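Local coordinates for ATP-dependent Clp protease adapter protein ClpS 2 (Agrobacterium fabrum, PDB 4YJX) that probably modulates the substrate specificity of ClpAP-mediated, ATP-dependent protein degradation, acting as an adaptor that binds the N-terminal domain of the chaperone ClpA, at residues Met27-Asp32 with Met96-Pro101. Numbering follows the deposited sequence.
Sequences MLLNDD and MFTTEP. With NFA (phenylalanine amide), chain F.
Met27 and Thr98 form an antiparallel hydrogen-bonded pair, joining central strand 23-29 to outer strand 96-101. Met27 N donates to Thr98 O at 2.8 Å, and Thr98 N returns a bond of 2.9 Å to Met27 O. Leu28 and Phe97 follow as a non-hydrogen-bonded pair whose side chains face helices 36-47 and 74-89. There Leu28 CD1 lies over one face of the Phe97 ring, 4.0 Å from its centroid, in a CH-pi contact. With CG anti to the backbone N (chi1 166°), Leu28 turns its branched end toward the bound phenylalanine amide; its CD1 lies 3.8 Å from the ligand's CZ, linking core to ligand pocket. On the other sheet face, Leu29 crosses Thr98 at about a right angle, CD1 to CG2 3.5 Å, and lies beside Met96, pointing the same way. Met27 CG meets the carboxylate end of Glu100, whose OE2 is salt-bridged to Lys25. Leu29 N donates to Met96 O; where this pairing ends, one water donates to Leu29 O and Asp31 OD2 and accepts from Met96 N, bridging the two segments. The ligand's amino N donates to Asn30 OD1 at 3.1 Å and weakly to Asp31 O; Thr34 O and His62 ND1 also hydrogen-bond to the ligand. Leu28 thus meets the far end of the aromatic ring while Asn30 and Asp31 hold the amino group, consistent with N-degron binding by ClpS proteins.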
# COMPACT_ATOMS: atom_id res chain seq x y z
N MET A 27 3.85 -4.02 1.38
CA MET A 27 2.74 -4.28 2.29
C MET A 27 1.93 -3.03 2.60
O MET A 27 2.49 -1.97 2.89
CB MET A 27 3.25 -4.86 3.61
CG MET A 27 4.17 -6.06 3.47
SD MET A 27 3.37 -7.47 2.70
CE MET A 27 2.02 -7.78 3.84
N LEU A 28 0.60 -3.16 2.55
CA LEU A 28 -0.30 -2.15 3.09
C LEU A 28 -0.64 -2.52 4.53
O LEU A 28 -1.07 -3.63 4.81
CB LEU A 28 -1.59 -2.06 2.26
CG LEU A 28 -2.76 -1.30 2.90
CD1 LEU A 28 -2.41 0.17 3.10
CD2 LEU A 28 -4.02 -1.44 2.06
N LEU A 29 -0.43 -1.58 5.45
CA LEU A 29 -0.72 -1.80 6.86
C LEU A 29 -2.01 -1.09 7.24
O LEU A 29 -2.28 0.02 6.78
CB LEU A 29 0.41 -1.29 7.74
CG LEU A 29 1.81 -1.78 7.38
CD1 LEU A 29 2.79 -1.35 8.45
CD2 LEU A 29 1.83 -3.29 7.21
N ASN A 30 -2.81 -1.75 8.08
CA ASN A 30 -4.03 -1.14 8.58
C ASN A 30 -3.74 -0.05 9.61
O ASN A 30 -2.70 -0.05 10.26
CB ASN A 30 -4.94 -2.19 9.21
CG ASN A 30 -6.31 -1.65 9.53
OD1 ASN A 30 -6.95 -1.02 8.69
ND2 ASN A 30 -6.77 -1.86 10.75
N ASP A 31 -4.67 0.88 9.72
CA ASP A 31 -4.68 1.84 10.81
C ASP A 31 -6.13 2.25 11.01
O ASP A 31 -6.99 1.91 10.20
CB ASP A 31 -3.77 3.04 10.52
CG ASP A 31 -4.32 3.98 9.45
OD1 ASP A 31 -5.27 4.73 9.76
OD2 ASP A 31 -3.79 3.98 8.32
N ASP A 32 -6.42 2.98 12.08
CA ASP A 32 -7.79 3.32 12.42
C ASP A 32 -8.25 4.69 11.93
O ASP A 32 -9.40 5.06 12.15
CB ASP A 32 -7.99 3.25 13.94
CG ASP A 32 -8.04 1.83 14.47
OD1 ASP A 32 -8.28 0.90 13.66
OD2 ASP A 32 -7.87 1.64 15.69
N MET A 96 0.37 3.75 6.14
CA MET A 96 1.72 3.23 6.02
C MET A 96 1.82 2.10 5.00
O MET A 96 1.11 1.10 5.08
CB MET A 96 2.21 2.72 7.37
CG MET A 96 3.67 2.32 7.38
SD MET A 96 4.78 3.67 6.92
CE MET A 96 4.22 4.95 8.04
N PHE A 97 2.70 2.30 4.02
CA PHE A 97 3.12 1.23 3.12
C PHE A 97 4.56 0.89 3.45
O PHE A 97 5.41 1.78 3.51
CB PHE A 97 3.00 1.64 1.65
CG PHE A 97 1.59 1.67 1.13
CD1 PHE A 97 1.13 0.66 0.31
CD2 PHE A 97 0.75 2.72 1.43
CE1 PHE A 97 -0.16 0.69 -0.19
CE2 PHE A 97 -0.54 2.76 0.93
CZ PHE A 97 -0.99 1.75 0.12
N THR A 98 4.84 -0.39 3.65
CA THR A 98 6.19 -0.84 3.95
C THR A 98 6.69 -1.82 2.90
O THR A 98 5.92 -2.28 2.05
CB THR A 98 6.27 -1.50 5.33
OG1 THR A 98 5.74 -2.82 5.26
CG2 THR A 98 5.48 -0.70 6.35
N THR A 99 7.97 -2.14 2.97
CA THR A 99 8.54 -3.20 2.16
C THR A 99 9.09 -4.26 3.08
O THR A 99 9.42 -3.98 4.23
CB THR A 99 9.67 -2.72 1.23
OG1 THR A 99 10.86 -2.53 2.00
CG2 THR A 99 9.29 -1.42 0.54
N GLU A 100 9.17 -5.49 2.59
CA GLU A 100 9.84 -6.54 3.32
C GLU A 100 10.23 -7.61 2.31
O GLU A 100 9.53 -7.81 1.32
CB GLU A 100 8.94 -7.11 4.43
CG GLU A 100 7.69 -7.82 3.95
CD GLU A 100 6.83 -8.33 5.10
OE1 GLU A 100 6.51 -7.54 6.01
OE2 GLU A 100 6.47 -9.53 5.09
N PRO A 101 11.37 -8.27 2.54
CA PRO A 101 11.84 -9.28 1.59
C PRO A 101 10.96 -10.52 1.59
O PRO A 101 10.21 -10.73 2.54
CB PRO A 101 13.25 -9.60 2.09
CG PRO A 101 13.21 -9.30 3.55
CD PRO A 101 12.24 -8.17 3.72
N NFA F . -9.54 0.69 8.82
CA NFA F . -9.51 1.97 8.21
C NFA F . -10.77 2.74 8.53
O NFA F . -11.67 2.21 9.15
CB NFA F . -9.38 1.79 6.71
CG NFA F . -7.99 1.34 6.30
CD1 NFA F . -6.91 2.01 6.72
CD2 NFA F . -7.81 0.15 5.39
CE1 NFA F . -5.52 1.56 6.32
CE2 NFA F . -6.57 -0.25 5.03
CZ NFA F . -5.36 0.50 5.51
NXT NFA F . -10.89 4.09 8.12
O HOH W 1 -1.80 2.45 7.69